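Local coordinates for malonyl CoA-acyl carrier protein transacylase (Staphylococcus aureus, PDB 3IM9), which catalyses transfer of the malonyl group from malonyl-CoA to holo-acyl carrier protein, supplying malonyl-ACP for bacterial fatty acid biosynthesis, at residues V134-V148 with G171-L185. Numbering follows the deposited sequence.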
loop_
_atom_site.group_PDB
_atom_site.type_symbol
_atom_site.label_atom_id
_atom_site.label_comp_id
_atom_site.label_asym_id
_atom_site.label_seq_id
_atom_site.Cartn_x
_atom_site.Cartn_y
_atom_site.Cartn_z
ATOM N N VAL A 134 7.373 -21.111 -5.655
ATOM C CA VAL A 134 6.803 -21.700 -4.404
ATOM C C VAL A 134 5.496 -20.991 -4.050
ATOM O O VAL A 134 4.526 -21.648 -3.660
ATOM C CB VAL A 134 7.825 -21.580 -3.288
ATOM C CG1 VAL A 134 7.237 -21.948 -1.971
ATOM C CG2 VAL A 134 9.013 -22.607 -3.587
ATOM N N GLY A 135 5.500 -19.641 -4.066
ATOM C CA GLY A 135 4.285 -18.888 -3.608
ATOM C C GLY A 135 3.921 -17.847 -4.611
ATOM O O GLY A 135 4.771 -17.320 -5.387
ATOM N N SER A 136 2.634 -17.541 -4.623
ATOM C CA SER A 136 2.190 -16.532 -5.579
ATOM C C SER A 136 0.904 -15.854 -5.080
ATOM O O SER A 136 0.482 -16.076 -3.938
ATOM C CB SER A 136 1.944 -17.265 -6.912
ATOM O OG SER A 136 1.735 -16.301 -7.957
ATOM N N MET A 137 0.295 -15.032 -5.957
ATOM C CA MET A 137 -0.965 -14.263 -5.599
ATOM C C MET A 137 -1.813 -14.242 -6.829
ATOM O O MET A 137 -1.313 -14.318 -7.963
ATOM C CB MET A 137 -0.682 -12.839 -5.116
ATOM C CG MET A 137 0.279 -12.799 -3.874
ATOM S SD MET A 137 0.588 -11.095 -3.470
ATOM C CE MET A 137 -0.826 -10.755 -2.427
ATOM N N ALA A 138 -3.145 -14.097 -6.608
ATOM C CA ALA A 138 -4.028 -13.913 -7.750
ATOM C C ALA A 138 -5.183 -13.019 -7.342
ATOM O O ALA A 138 -5.694 -13.108 -6.236
ATOM C CB ALA A 138 -4.607 -15.285 -8.210
ATOM N N ALA A 139 -5.633 -12.204 -8.302
ATOM C CA ALA A 139 -6.823 -11.372 -8.012
ATOM C C ALA A 139 -8.088 -12.148 -8.395
ATOM O O ALA A 139 -8.239 -12.565 -9.530
ATOM C CB ALA A 139 -6.713 -10.073 -8.834
ATOM N N VAL A 140 -8.976 -12.270 -7.419
ATOM C CA VAL A 140 -10.296 -12.929 -7.705
ATOM C C VAL A 140 -11.306 -11.776 -7.886
ATOM O O VAL A 140 -11.499 -10.956 -6.947
ATOM C CB VAL A 140 -10.692 -13.835 -6.564
ATOM C CG1 VAL A 140 -12.068 -14.456 -6.883
ATOM C CG2 VAL A 140 -9.614 -14.894 -6.266
ATOM N N LEU A 141 -11.917 -11.720 -9.072
ATOM C CA LEU A 141 -12.802 -10.589 -9.351
ATOM C C LEU A 141 -14.211 -11.144 -9.383
ATOM O O LEU A 141 -14.459 -12.184 -9.969
ATOM C CB LEU A 141 -12.475 -9.933 -10.665
ATOM C CG LEU A 141 -10.994 -9.477 -10.750
ATOM C CD1 LEU A 141 -10.717 -8.789 -12.073
ATOM C CD2 LEU A 141 -10.502 -8.550 -9.574
ATOM N N GLY A 142 -15.150 -10.357 -8.875
ATOM C CA GLY A 142 -16.573 -10.654 -9.100
ATOM C C GLY A 142 -17.222 -11.516 -8.056
ATOM O O GLY A 142 -18.405 -11.899 -8.213
ATOM N N LEU A 143 -16.531 -11.837 -6.961
ATOM C CA LEU A 143 -17.122 -12.692 -5.945
ATOM C C LEU A 143 -17.161 -12.033 -4.609
ATOM O O LEU A 143 -16.231 -11.343 -4.251
ATOM C CB LEU A 143 -16.323 -14.030 -5.811
ATOM C CG LEU A 143 -16.506 -15.024 -6.907
ATOM C CD1 LEU A 143 -15.603 -16.242 -6.595
ATOM C CD2 LEU A 143 -18.000 -15.489 -6.991
ATOM N N ASP A 144 -18.192 -12.289 -3.809
ATOM C CA ASP A 144 -18.218 -11.764 -2.440
ATOM C C ASP A 144 -17.089 -12.361 -1.587
ATOM O O ASP A 144 -16.632 -13.473 -1.852
ATOM C CB ASP A 144 -19.574 -12.037 -1.787
ATOM C CG ASP A 144 -20.613 -10.994 -2.145
ATOM O OD1 ASP A 144 -20.250 -9.985 -2.785
ATOM O OD2 ASP A 144 -21.795 -11.182 -1.786
ATOM N N PHE A 145 -16.641 -11.627 -0.566
ATOM C CA PHE A 145 -15.572 -12.108 0.306
ATOM C C PHE A 145 -15.905 -13.511 0.871
ATOM O O PHE A 145 -15.020 -14.386 0.998
ATOM C CB PHE A 145 -15.330 -11.146 1.469
ATOM C CG PHE A 145 -14.394 -11.687 2.465
ATOM C CD1 PHE A 145 -14.850 -12.462 3.535
ATOM C CD2 PHE A 145 -12.993 -11.516 2.284
ATOM C CE1 PHE A 145 -13.934 -13.025 4.456
ATOM C CE2 PHE A 145 -12.065 -12.108 3.218
ATOM C CZ PHE A 145 -12.511 -12.822 4.302
ATOM N N ASP A 146 -17.158 -13.717 1.298
ATOM C CA ASP A 146 -17.481 -15.001 1.943
ATOM C C ASP A 146 -17.309 -16.195 0.956
ATOM O O ASP A 146 -16.848 -17.255 1.345
ATOM C CB ASP A 146 -18.862 -15.005 2.660
ATOM C CG ASP A 146 -20.036 -14.610 1.755
ATOM O OD1 ASP A 146 -21.141 -14.297 2.329
ATOM O OD2 ASP A 146 -19.920 -14.634 0.500
ATOM N N LYS A 147 -17.611 -15.964 -0.309
ATOM C CA LYS A 147 -17.433 -16.987 -1.294
ATOM C C LYS A 147 -15.937 -17.203 -1.591
ATOM O O LYS A 147 -15.489 -18.359 -1.756
ATOM C CB LYS A 147 -18.184 -16.605 -2.549
ATOM C CG LYS A 147 -17.956 -17.552 -3.681
ATOM C CD LYS A 147 -18.464 -19.021 -3.367
ATOM C CE LYS A 147 -19.740 -19.346 -4.158
ATOM N NZ LYS A 147 -20.168 -20.743 -3.845
ATOM N N VAL A 148 -15.178 -16.126 -1.648
ATOM C CA VAL A 148 -13.703 -16.277 -1.859
ATOM C C VAL A 148 -13.102 -17.014 -0.682
ATOM O O VAL A 148 -12.207 -17.881 -0.870
ATOM C CB VAL A 148 -13.068 -14.918 -2.036
ATOM C CG1 VAL A 148 -11.506 -15.046 -2.294
ATOM C CG2 VAL A 148 -13.641 -14.215 -3.319
ATOM N N GLY A 171 -15.986 -7.239 -4.854
ATOM C CA GLY A 171 -15.643 -7.842 -6.157
ATOM C C GLY A 171 -14.169 -7.860 -6.496
ATOM O O GLY A 171 -13.823 -8.172 -7.584
ATOM N N GLN A 172 -13.298 -7.403 -5.553
ATOM C CA GLN A 172 -11.865 -7.526 -5.872
ATOM C C GLN A 172 -11.150 -7.966 -4.587
ATOM O O GLN A 172 -10.930 -7.184 -3.660
ATOM C CB GLN A 172 -11.298 -6.210 -6.359
ATOM C CG GLN A 172 -9.758 -6.375 -6.703
ATOM C CD GLN A 172 -9.143 -5.066 -7.118
ATOM O OE1 GLN A 172 -9.662 -4.369 -8.069
ATOM N NE2 GLN A 172 -8.056 -4.738 -6.536
ATOM N N ILE A 173 -10.766 -9.266 -4.530
ATOM C CA ILE A 173 -10.080 -9.874 -3.378
ATOM C C ILE A 173 -8.861 -10.559 -3.943
ATOM O O ILE A 173 -9.002 -11.454 -4.757
ATOM C CB ILE A 173 -10.976 -10.920 -2.620
ATOM C CG1 ILE A 173 -12.343 -10.279 -2.150
ATOM C CG2 ILE A 173 -10.185 -11.498 -1.432
ATOM C CD1 ILE A 173 -12.249 -9.059 -1.330
ATOM N N VAL A 174 -7.666 -10.125 -3.500
ATOM C CA VAL A 174 -6.469 -10.844 -3.923
ATOM C C VAL A 174 -6.207 -11.899 -2.907
ATOM O O VAL A 174 -6.266 -11.633 -1.728
ATOM C CB VAL A 174 -5.266 -9.836 -3.980
ATOM C CG1 VAL A 174 -4.008 -10.574 -4.519
ATOM C CG2 VAL A 174 -5.542 -8.654 -4.915
ATOM N N VAL A 175 -5.918 -13.116 -3.419
ATOM C CA VAL A 175 -5.607 -14.233 -2.552
ATOM C C VAL A 175 -4.094 -14.576 -2.710
ATOM O O VAL A 175 -3.442 -14.154 -3.686
ATOM C CB VAL A 175 -6.416 -15.477 -2.857
ATOM C CG1 VAL A 175 -7.957 -15.113 -2.639
ATOM C CG2 VAL A 175 -6.213 -15.964 -4.299
ATOM N N SER A 176 -3.547 -15.265 -1.713
ATOM C CA SER A 176 -2.110 -15.529 -1.695
ATOM C C SER A 176 -1.791 -16.839 -1.035
ATOM O O SER A 176 -2.491 -17.280 -0.118
ATOM C CB SER A 176 -1.465 -14.387 -0.883
ATOM O OG SER A 176 -0.090 -14.521 -0.863
ATOM N N GLY A 177 -0.718 -17.483 -1.483
ATOM C CA GLY A 177 -0.316 -18.734 -0.787
ATOM C C GLY A 177 0.506 -19.605 -1.708
ATOM O O GLY A 177 1.236 -19.114 -2.604
ATOM N N HIS A 178 0.474 -20.928 -1.484
ATOM C CA HIS A 178 1.303 -21.808 -2.352
ATOM C C HIS A 178 0.909 -21.698 -3.804
ATOM O O HIS A 178 -0.293 -21.706 -4.126
ATOM C CB HIS A 178 1.113 -23.247 -1.841
ATOM C CG HIS A 178 1.854 -23.475 -0.563
ATOM N ND1 HIS A 178 1.206 -23.479 0.658
ATOM C CD2 HIS A 178 3.184 -23.630 -0.300
ATOM C CE1 HIS A 178 2.097 -23.640 1.617
ATOM N NE2 HIS A 178 3.305 -23.746 1.068
ATOM N N LYS A 179 1.919 -21.654 -4.702
ATOM C CA LYS A 179 1.610 -21.418 -6.128
ATOM C C LYS A 179 0.750 -22.540 -6.725
ATOM O O LYS A 179 -0.065 -22.255 -7.594
ATOM C CB LYS A 179 2.937 -21.156 -6.878
ATOM C CG LYS A 179 2.647 -20.827 -8.391
ATOM C CD LYS A 179 3.942 -20.472 -9.075
ATOM C CE LYS A 179 3.640 -19.928 -10.496
ATOM N NZ LYS A 179 3.066 -20.997 -11.400
ATOM N N ALA A 180 0.958 -23.789 -6.275
ATOM C CA ALA A 180 0.122 -24.862 -6.827
ATOM C C ALA A 180 -1.360 -24.586 -6.622
ATOM O O ALA A 180 -2.176 -24.867 -7.505
ATOM C CB ALA A 180 0.431 -26.269 -6.192
ATOM N N LEU A 181 -1.703 -24.029 -5.466
ATOM C CA LEU A 181 -3.125 -23.733 -5.183
ATOM C C LEU A 181 -3.567 -22.455 -5.867
ATOM O O LEU A 181 -4.714 -22.383 -6.381
ATOM C CB LEU A 181 -3.408 -23.539 -3.671
ATOM C CG LEU A 181 -3.171 -24.862 -2.886
ATOM C CD1 LEU A 181 -3.503 -24.628 -1.421
ATOM C CD2 LEU A 181 -3.932 -26.099 -3.466
ATOM N N ILE A 182 -2.683 -21.460 -5.985
ATOM C CA ILE A 182 -3.026 -20.262 -6.771
ATOM C C ILE A 182 -3.336 -20.658 -8.215
ATOM O O ILE A 182 -4.344 -20.221 -8.797
ATOM C CB ILE A 182 -1.805 -19.276 -6.763
ATOM C CG1 ILE A 182 -1.609 -18.730 -5.363
ATOM C CG2 ILE A 182 -2.034 -18.189 -7.808
ATOM C CD1 ILE A 182 -2.782 -17.722 -4.879
ATOM N N ASP A 183 -2.532 -21.592 -8.763
ATOM C CA ASP A 183 -2.716 -21.947 -10.170
ATOM C C ASP A 183 -3.990 -22.787 -10.314
ATOM O O ASP A 183 -4.667 -22.682 -11.353
ATOM C CB ASP A 183 -1.467 -22.688 -10.636
ATOM C CG ASP A 183 -0.280 -21.739 -10.891
ATOM O OD1 ASP A 183 -0.483 -20.500 -10.916
ATOM O OD2 ASP A 183 0.813 -22.338 -10.996
ATOM N N GLU A 184 -4.327 -23.594 -9.317
ATOM C CA GLU A 184 -5.598 -24.369 -9.395
ATOM C C GLU A 184 -6.758 -23.385 -9.401
ATOM O O GLU A 184 -7.725 -23.600 -10.143
ATOM C CB GLU A 184 -5.670 -25.314 -8.206
ATOM C CG GLU A 184 -6.891 -26.202 -8.241
ATOM C CD GLU A 184 -6.893 -27.231 -7.084
ATOM O OE1 GLU A 184 -5.949 -27.215 -6.259
ATOM O OE2 GLU A 184 -7.877 -28.015 -7.013
ATOM N N LEU A 185 -6.700 -22.344 -8.580
ATOM C CA LEU A 185 -7.763 -21.318 -8.585
ATOM C C LEU A 185 -7.852 -20.592 -9.925
ATOM O O LEU A 185 -8.949 -20.276 -10.405
ATOM C CB LEU A 185 -7.545 -20.368 -7.433
ATOM C CG LEU A 185 -8.642 -19.343 -7.304
ATOM C CD1 LEU A 185 -10.012 -19.980 -7.148
ATOM C CD2 LEU A 185 -8.326 -18.386 -6.107
HETATM O O HOH W 1 3.359 -24.331 -4.618
HETATM O O HOH W 2 -15.719 -9.005 -2.736
#
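Strands 135-141 and 172-176 pair antiparallel, their axes 154° apart in direction, and reciprocal backbone bonds join Ser136 with Gly177, Ala138 with Val175 and Val140 with Ile173. Beyond these pairs, Gly142 N reaches Gly171 O at one end, while at the other Lys179 N donates to Val134 O at 2.8 Å from above the carbonyl plane, tying the first turn of helix 179-188 to the residue just before the strand. Water 1 joins that same carbonyl to Ala180 N; water 2 bridges Leu143 O and Gly171 N.

Side chains alternate between two faces. On the face of Ser136, Ala138 and Val140, helices 145-155 and 179-188 both pack against the sheet. From the latter, Ile182 lays CG2 against Ala138 CB (3.9 Å), and Leu185 CD2 meets Val140 CG2 at 3.7 Å, the two side chains crossing at about a right angle. From the former, Val148 CG1 approaches Val175 CG1 to 3.6 Å and also touches Ile173 CG2. With chi1 -61°, Val175 turns CG1 toward both Val148 and Val140. Ile173 CD1 lies loosely at the edge of the Phe145 ring, near its plane.

The opposite face carries Met137, Val174 and Ser176. Met137 bends at chi3 (86°), and its CE rests 3.8 Å from Val174 CG1, while CG lies 3.5 Å from Ser176 OG, whose hydroxyl is hydrogen-bonded to Phe206 O. Further along, the Leu141 and Gln172 side chains lie side by side, CD2 against CG.

The two faces thus differ in role: one packs under two helices in a mainly apolar core of the ferredoxin-like small subdomain characteristic of FabD acyltransferases, whereas the other brings Met137 to about 5 Å, between side chains, from His207, probably an active-site residue, consistent with this sheet forming one wall of the catalytic cleft.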